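Tryptophan decarboxylase 1 (Oryza sativa subsp. japonica, PDB 6KHO) catalyses the pyridoxal 5'-phosphate-dependent decarboxylation of L-tryptophan to tryptamine and of 5-hydroxy-L-tryptophan to serotonin, working as a homodimer. Local coordinates at residues Ile307-Arg312 and His404-Val409; Asn276-Val281 and Arg431-Val436; Thr107-Ala112 and Trp390-Thr395. One frame throughout, in Å; residues are numbered along the deposited sequence.

Contact 1: Ile307-Arg312 and His404-Val409; sequences ICPEFR and HIRSDV. With CA (calcium ion), chain F.
Cys308 and Ile405 mark the closest approach of the two backbones, their CA atoms 7.8 Å apart where the irregular loop 307-312 runs past one side of helix 386-420. That spacing leaves the contact to side chains, and they divide it into a salt bridge toward solvent and apolar packing further in. Arg406 grips Glu310 side-on: NE donates to OE1 and NH2 to OE2 of Glu310, each bond 3.1 Å long, each received on a syn lone pair. Carboxylate and guanidinium are nearly coplanar, their planes 9° apart, so the pair of bonds fixes the rotation of both groups. Glu310 reaches this position because its CG stands between the backbone N and the carbonyl carbon (chi1 71°) and the chain then bends at chi2. The Pro309 side chain crosses that of Arg406 at about a right angle, its CD 3.5 Å from NH2 of Arg406. In this fold type I family of PLP enzymes, the loop follows the strand 294-298, which ends at Asp298 and leads on to Ala300 and Tyr301, all of the cofactor pocket, and is here joined to the long helix 386-420. A leucine in place of Arg406 would probably leave the Glu310 carboxylate without its charged mate and free to turn. SG of Cys308 rests 3.9 Å from CB of Ile405, while the Phe311 ring meets Val409 obliquely, CZ to CG2 at 3.8 Å. On the helix side turned from the loop, Asp408 OD1 binds a calcium ion at 2.4 Å, five waters completing its six ligands.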
# COMPACT_ATOMS: atom_id res chain seq x y z
N ILE A 307 6.50 -18.50 15.53
CA ILE A 307 7.86 -18.95 15.27
C ILE A 307 8.48 -19.62 16.48
O ILE A 307 9.58 -20.18 16.37
CB ILE A 307 8.74 -17.77 14.80
CG1 ILE A 307 9.04 -16.83 15.97
CG2 ILE A 307 8.07 -17.06 13.63
CD1 ILE A 307 10.09 -15.75 15.68
N CYS A 308 7.81 -19.57 17.65
CA CYS A 308 8.22 -20.26 18.87
C CYS A 308 7.42 -21.54 19.05
O CYS A 308 6.18 -21.52 18.89
CB CYS A 308 8.01 -19.36 20.09
SG CYS A 308 8.99 -17.83 20.03
N PRO A 309 8.08 -22.67 19.35
CA PRO A 309 7.35 -23.95 19.44
C PRO A 309 6.20 -23.96 20.42
O PRO A 309 5.18 -24.62 20.18
CB PRO A 309 8.46 -24.93 19.86
CG PRO A 309 9.72 -24.34 19.30
CD PRO A 309 9.54 -22.84 19.41
N GLU A 310 6.31 -23.24 21.54
CA GLU A 310 5.26 -23.26 22.54
C GLU A 310 4.00 -22.51 22.11
O GLU A 310 2.98 -22.61 22.79
CB GLU A 310 5.79 -22.69 23.86
CG GLU A 310 6.03 -21.19 23.82
CD GLU A 310 7.49 -20.84 23.54
OE1 GLU A 310 7.91 -19.74 23.98
OE2 GLU A 310 8.20 -21.63 22.88
N PHE A 311 4.05 -21.74 21.02
CA PHE A 311 2.87 -21.06 20.50
C PHE A 311 2.37 -21.67 19.20
O PHE A 311 1.24 -21.36 18.79
CB PHE A 311 3.16 -19.57 20.27
CG PHE A 311 3.50 -18.83 21.54
CD1 PHE A 311 2.51 -18.51 22.45
CD2 PHE A 311 4.80 -18.45 21.81
CE1 PHE A 311 2.81 -17.84 23.62
CE2 PHE A 311 5.12 -17.78 22.98
CZ PHE A 311 4.12 -17.47 23.88
N ARG A 312 3.16 -22.52 18.54
CA ARG A 312 2.79 -23.02 17.22
C ARG A 312 1.52 -23.87 17.25
O ARG A 312 0.90 -24.07 16.20
CB ARG A 312 3.99 -23.78 16.64
CG ARG A 312 3.83 -24.34 15.23
CD ARG A 312 3.20 -23.36 14.25
NE ARG A 312 3.04 -24.00 12.95
CZ ARG A 312 2.10 -24.91 12.67
NH1 ARG A 312 1.22 -25.27 13.59
NH2 ARG A 312 2.05 -25.46 11.46
N HIS A 404 12.94 -12.37 21.24
CA HIS A 404 12.15 -11.15 21.23
C HIS A 404 10.68 -11.43 21.54
O HIS A 404 10.06 -10.73 22.35
CB HIS A 404 12.33 -10.43 19.88
CG HIS A 404 11.10 -9.73 19.36
ND1 HIS A 404 10.65 -8.54 19.88
CD2 HIS A 404 10.25 -10.05 18.35
CE1 HIS A 404 9.57 -8.15 19.23
NE2 HIS A 404 9.30 -9.05 18.29
N ILE A 405 10.09 -12.46 20.92
CA ILE A 405 8.73 -12.86 21.28
C ILE A 405 8.65 -13.22 22.76
O ILE A 405 7.77 -12.73 23.49
CB ILE A 405 8.26 -14.05 20.41
CG1 ILE A 405 8.20 -13.68 18.92
CG2 ILE A 405 6.90 -14.59 20.92
CD1 ILE A 405 7.22 -12.58 18.59
N ARG A 406 9.57 -14.07 23.23
CA ARG A 406 9.47 -14.63 24.57
C ARG A 406 9.67 -13.58 25.65
O ARG A 406 9.03 -13.63 26.71
CB ARG A 406 10.48 -15.77 24.73
CG ARG A 406 10.16 -16.96 23.84
CD ARG A 406 11.29 -17.97 23.77
NE ARG A 406 10.83 -19.22 23.16
CZ ARG A 406 11.63 -20.10 22.56
NH1 ARG A 406 12.93 -19.89 22.49
NH2 ARG A 406 11.11 -21.20 22.02
N SER A 407 10.57 -12.62 25.42
CA SER A 407 10.79 -11.58 26.42
C SER A 407 9.60 -10.64 26.50
O SER A 407 9.29 -10.14 27.60
CB SER A 407 12.08 -10.82 26.12
OG SER A 407 12.04 -10.22 24.83
N ASP A 408 8.90 -10.40 25.39
CA ASP A 408 7.67 -9.60 25.45
C ASP A 408 6.59 -10.33 26.24
O ASP A 408 5.85 -9.72 27.01
CB ASP A 408 7.14 -9.29 24.05
CG ASP A 408 7.91 -8.19 23.38
OD1 ASP A 408 8.74 -7.55 24.06
OD2 ASP A 408 7.68 -7.94 22.17
N VAL A 409 6.47 -11.64 26.01
CA VAL A 409 5.46 -12.43 26.71
C VAL A 409 5.78 -12.47 28.20
O VAL A 409 4.89 -12.37 29.05
CB VAL A 409 5.38 -13.84 26.09
CG1 VAL A 409 4.67 -14.80 27.03
CG2 VAL A 409 4.67 -13.77 24.73
CA CA F . 10.59 -6.17 23.60
O HOH W 1 11.23 -8.04 22.29
O HOH W 2 11.85 -7.29 25.03
O HOH W 3 9.21 -5.85 21.60
O HOH W 4 9.71 -4.11 24.31
O HOH W 5 12.40 -5.04 22.37

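Contact 2: Asn276-Val281 and Arg431-Val436; sequences NAVDPV and RNFALV
The amide of Asn276 stands almost perpendicular to the ring of Phe433, with 84° between the two planes, and lies beside the edge of the ring near CD2. Leu435 comes to the same amide from another direction: its CD2 methyl lies 3.8 Å from CG of Asn276. The Asn276 side chain is thus wedged between an aromatic edge and an aliphatic branch, which explains why it contributes the largest buried area of any residue in the contact. Val278, two residues on, brings CG2 to the same ring, again at the edge and near its plane, 3.8 Å from CE2 of Phe433; the two side chains cross at about a right angle.

The polar link is made by the neighbouring asparagine. Asn432 ND2 donates to the backbone O of Asn276 over 2.9 Å, approaching nearly along the C=O axis at 164°, with the acceptor lying in the plane of the Asn432 amide. A chi1 of -68° sets the Asn432 CG beside its own backbone N, from where the amide reaches across to the loop, while its CB covers one face of the Phe433 ring near the rim. The turn before strand 435-440 is braced from behind by Arg431, whose NH1 donates to O of Phe433 at 2.8 Å; Glu416 forms a salt bridge with NE of the same arginine.

Asn276 also packs on Phe104, a serotonin-binding residue, and on Tyr301 of the cofactor pocket, its side chain about 7 Å from the bound PLP. The arrangement joins the loop after strand 262-269 of the large PLP-binding sheet to the small antiparallel sheet, an interdomain seam beside the active site as in fold type I enzymes.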
# COMPACT_ATOMS: atom_id res chain seq x y z
N ASN A 276 -7.36 -10.91 22.35
CA ASN A 276 -6.48 -12.02 21.94
C ASN A 276 -7.16 -13.37 22.11
O ASN A 276 -6.54 -14.34 22.55
CB ASN A 276 -5.16 -11.99 22.70
CG ASN A 276 -4.12 -11.12 22.02
OD1 ASN A 276 -4.37 -10.56 20.94
ND2 ASN A 276 -2.94 -11.02 22.62
N ALA A 277 -8.43 -13.45 21.74
CA ALA A 277 -9.07 -14.74 21.61
C ALA A 277 -8.46 -15.49 20.42
O ALA A 277 -7.89 -14.89 19.51
CB ALA A 277 -10.58 -14.58 21.43
N VAL A 278 -8.58 -16.82 20.44
CA VAL A 278 -8.01 -17.67 19.40
C VAL A 278 -9.08 -18.63 18.91
O VAL A 278 -9.57 -19.46 19.68
CB VAL A 278 -6.79 -18.46 19.91
CG1 VAL A 278 -6.38 -19.48 18.86
CG2 VAL A 278 -5.62 -17.51 20.23
N ASP A 279 -9.42 -18.52 17.63
CA ASP A 279 -10.39 -19.44 17.02
C ASP A 279 -9.73 -20.80 16.78
O ASP A 279 -8.55 -20.87 16.45
CB ASP A 279 -10.91 -18.86 15.69
CG ASP A 279 -11.74 -17.58 15.87
OD1 ASP A 279 -12.15 -17.27 17.02
OD2 ASP A 279 -11.99 -16.87 14.87
N PRO A 280 -10.48 -21.92 16.96
CA PRO A 280 -9.88 -23.24 16.73
C PRO A 280 -9.79 -23.56 15.25
O PRO A 280 -10.79 -23.93 14.62
CB PRO A 280 -10.85 -24.19 17.46
CG PRO A 280 -12.18 -23.49 17.33
CD PRO A 280 -11.91 -22.01 17.32
N VAL A 281 -8.58 -23.44 14.69
CA VAL A 281 -8.42 -23.37 13.23
C VAL A 281 -8.86 -24.67 12.57
O VAL A 281 -9.62 -24.65 11.59
CB VAL A 281 -6.96 -23.02 12.87
CG1 VAL A 281 -6.75 -23.15 11.38
CG2 VAL A 281 -6.60 -21.61 13.35
N ARG A 431 -4.53 -14.74 29.39
CA ARG A 431 -3.54 -14.08 28.53
C ARG A 431 -2.85 -15.14 27.67
O ARG A 431 -2.19 -16.04 28.19
CB ARG A 431 -2.52 -13.31 29.37
CG ARG A 431 -1.35 -12.68 28.57
CD ARG A 431 -0.10 -12.50 29.44
NE ARG A 431 0.28 -13.76 30.07
CZ ARG A 431 0.87 -14.77 29.44
NH1 ARG A 431 1.18 -14.67 28.15
NH2 ARG A 431 1.16 -15.89 30.10
N ASN A 432 -3.01 -15.03 26.34
CA ASN A 432 -2.36 -15.96 25.42
C ASN A 432 -1.01 -15.46 24.93
O ASN A 432 -0.11 -16.27 24.67
CB ASN A 432 -3.26 -16.24 24.22
CG ASN A 432 -4.50 -17.03 24.58
OD1 ASN A 432 -4.40 -18.03 25.27
ND2 ASN A 432 -5.66 -16.56 24.14
N PHE A 433 -0.85 -14.14 24.77
CA PHE A 433 0.36 -13.60 24.15
C PHE A 433 0.92 -12.47 25.00
O PHE A 433 1.23 -12.69 26.17
CB PHE A 433 0.03 -13.18 22.72
CG PHE A 433 -0.59 -14.30 21.90
CD1 PHE A 433 0.19 -15.37 21.48
CD2 PHE A 433 -1.94 -14.31 21.62
CE1 PHE A 433 -0.38 -16.42 20.76
CE2 PHE A 433 -2.52 -15.35 20.89
CZ PHE A 433 -1.74 -16.40 20.46
N ALA A 434 1.06 -11.26 24.45
CA ALA A 434 1.66 -10.16 25.20
C ALA A 434 0.65 -9.06 25.52
O ALA A 434 1.04 -7.93 25.85
CB ALA A 434 2.86 -9.57 24.44
N LEU A 435 -0.64 -9.37 25.45
CA LEU A 435 -1.70 -8.43 25.79
C LEU A 435 -2.42 -8.92 27.04
O LEU A 435 -2.81 -10.09 27.13
CB LEU A 435 -2.70 -8.27 24.64
CG LEU A 435 -4.04 -7.59 24.93
CD1 LEU A 435 -3.89 -6.06 24.95
CD2 LEU A 435 -5.09 -8.02 23.92
N VAL A 436 -2.59 -8.02 28.01
CA VAL A 436 -3.31 -8.31 29.25
C VAL A 436 -4.56 -7.44 29.27
O VAL A 436 -4.47 -6.22 29.10
CB VAL A 436 -2.45 -8.06 30.49
CG1 VAL A 436 -3.29 -8.20 31.75
CG2 VAL A 436 -1.26 -9.00 30.52

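Contact 3: Thr107-Ala112 and Trp390-Thr395; sequences TNSAAA and WMVMRT
Val392 turns its CG2 methyl to the side of its own backbone N (chi1 163°, with CG1 anti to that nitrogen), and Ser109 holds OG between its backbone N and carbonyl carbon (chi1 66°); together these rotations bring methyl and hydroxyl to 3.5 Å, Ser109 OG to Val392 CG2. The same methyl also lies 3.5 Å from CB of Ala112, so a single branch of the valine fits against the first turn of helix 110-122 at two points.

The serine hydroxyl serves its own helix as well. As N-cap residue, Ser109 accepts at OG from the backbone N of Ala112 over 3.3 Å, and it has a further hydrogen-bonding partner in Met333 O. A polar atom buried beside a valine methyl is therefore satisfied without help from helix 386-420.

The small side chain of Ala111 is consistent with the close approach of the backbones, Ala111 CA lying 5.4 Å from Val392 CA. Its methyl rests over the opposing backbone, with CB of Ala111 3.8 Å from O of Met391. That carbonyl is held within its own helix by two donors from Thr395, the backbone N and the hydroxyl OG1, the latter at 2.8 Å and tilted 17° from the carbonyl plane. This bond, with a second one to Thr80 OG1 of the second subunit, helps to set the hydroxyl beside the Ala111 methyl, Ala111 CB to Thr395 OG1 being 4.1 Å.

The second subunit packs alongside: Arg394 forms a salt bridge with Glu83 of that chain, and Asn108 ND2 donates to Ser120 O there. What results is close helix-to-helix packing through alanine, joining the capped start of helix 110-122 to the early turns of helix 386-420 at the interface of the homodimer.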
# COMPACT_ATOMS: atom_id res chain seq x y z
N THR A 107 6.36 -2.83 16.35
CA THR A 107 7.74 -3.12 16.72
C THR A 107 8.66 -2.87 15.53
O THR A 107 8.26 -2.99 14.37
CB THR A 107 7.90 -4.55 17.26
OG1 THR A 107 7.65 -5.54 16.23
CG2 THR A 107 6.94 -4.80 18.43
N ASN A 108 9.89 -2.46 15.82
CA ASN A 108 10.78 -1.94 14.79
C ASN A 108 12.21 -2.38 15.11
O ASN A 108 12.51 -2.90 16.19
CB ASN A 108 10.67 -0.41 14.70
CG ASN A 108 10.86 0.12 13.30
OD1 ASN A 108 11.25 -0.61 12.38
ND2 ASN A 108 10.59 1.42 13.12
N SER A 109 13.11 -2.16 14.14
CA SER A 109 14.50 -2.54 14.33
C SER A 109 15.37 -1.74 13.37
O SER A 109 14.91 -1.29 12.31
CB SER A 109 14.72 -4.04 14.11
OG SER A 109 14.47 -4.42 12.75
N ALA A 110 16.64 -1.57 13.75
CA ALA A 110 17.57 -0.84 12.90
C ALA A 110 17.72 -1.51 11.53
O ALA A 110 17.80 -0.82 10.51
CB ALA A 110 18.93 -0.72 13.59
N ALA A 111 17.73 -2.85 11.49
CA ALA A 111 17.85 -3.55 10.22
C ALA A 111 16.66 -3.25 9.30
O ALA A 111 16.84 -3.08 8.09
CB ALA A 111 17.98 -5.05 10.44
N ALA A 112 15.45 -3.19 9.86
CA ALA A 112 14.27 -2.97 9.03
C ALA A 112 14.23 -1.55 8.50
O ALA A 112 13.89 -1.33 7.33
CB ALA A 112 13.00 -3.27 9.82
N TRP A 390 13.83 -9.50 4.71
CA TRP A 390 15.03 -10.33 4.64
C TRP A 390 16.14 -9.78 5.54
O TRP A 390 16.82 -10.54 6.24
CB TRP A 390 15.51 -10.41 3.19
CG TRP A 390 16.90 -10.97 3.04
CD1 TRP A 390 17.27 -12.28 3.14
CD2 TRP A 390 18.10 -10.23 2.78
NE1 TRP A 390 18.63 -12.40 2.97
CE2 TRP A 390 19.17 -11.16 2.75
CE3 TRP A 390 18.38 -8.87 2.59
CZ2 TRP A 390 20.49 -10.77 2.51
CZ3 TRP A 390 19.70 -8.49 2.34
CH2 TRP A 390 20.74 -9.44 2.31
N MET A 391 16.31 -8.46 5.57
CA MET A 391 17.39 -7.89 6.39
C MET A 391 17.17 -8.17 7.87
O MET A 391 18.14 -8.37 8.62
CB MET A 391 17.48 -6.40 6.14
CG MET A 391 18.23 -6.06 4.86
SD MET A 391 18.87 -4.38 4.95
CE MET A 391 19.83 -4.35 3.44
N VAL A 392 15.92 -8.15 8.32
CA VAL A 392 15.63 -8.46 9.72
C VAL A 392 16.02 -9.90 10.04
O VAL A 392 16.72 -10.16 11.03
CB VAL A 392 14.14 -8.19 10.03
CG1 VAL A 392 13.72 -8.88 11.32
CG2 VAL A 392 13.88 -6.69 10.10
N MET A 393 15.57 -10.85 9.22
CA MET A 393 15.90 -12.25 9.46
C MET A 393 17.38 -12.53 9.26
O MET A 393 17.99 -13.27 10.05
CB MET A 393 15.07 -13.16 8.54
CG MET A 393 13.61 -13.34 8.97
SD MET A 393 12.63 -14.36 7.83
CE MET A 393 12.66 -13.36 6.33
N ARG A 394 17.99 -11.94 8.22
CA ARG A 394 19.40 -12.21 7.93
C ARG A 394 20.32 -11.65 9.01
O ARG A 394 21.33 -12.26 9.35
CB ARG A 394 19.78 -11.64 6.56
CG ARG A 394 21.27 -11.86 6.14
CD ARG A 394 21.55 -13.36 6.12
NE ARG A 394 22.85 -13.75 5.55
CZ ARG A 394 23.81 -14.35 6.24
NH1 ARG A 394 23.62 -14.58 7.53
NH2 ARG A 394 24.95 -14.69 5.66
N THR A 395 20.00 -10.47 9.55
CA THR A 395 20.91 -9.85 10.50
C THR A 395 20.73 -10.43 11.91
O THR A 395 21.72 -10.72 12.59
CB THR A 395 20.71 -8.32 10.51
OG1 THR A 395 20.79 -7.82 9.17
CG2 THR A 395 21.78 -7.62 11.37

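Helix 386-420 is shared by contacts 1 and 3: contact 3 uses its early turns and contact 1 a later part, with centres 17 Å apart and nearest atoms about 4 Å apart. One segment of contact 2, 431-436, follows the helix and leads into the small antiparallel sheet; contact 2 is centred 13 Å from the centre of contact 1, and the two touch, Phe311 CE1 lying 3.5 Å from Asn432 O. Contacts 2 and 3 are 25 Å apart between centres. Along the chain contact 1 is nested within the loop closed by contact 2, whereas contact 3 crosses both. The helix thus runs from the dimer interface at contact 3 to contact 1, which touches contact 2 near the cofactor pocket.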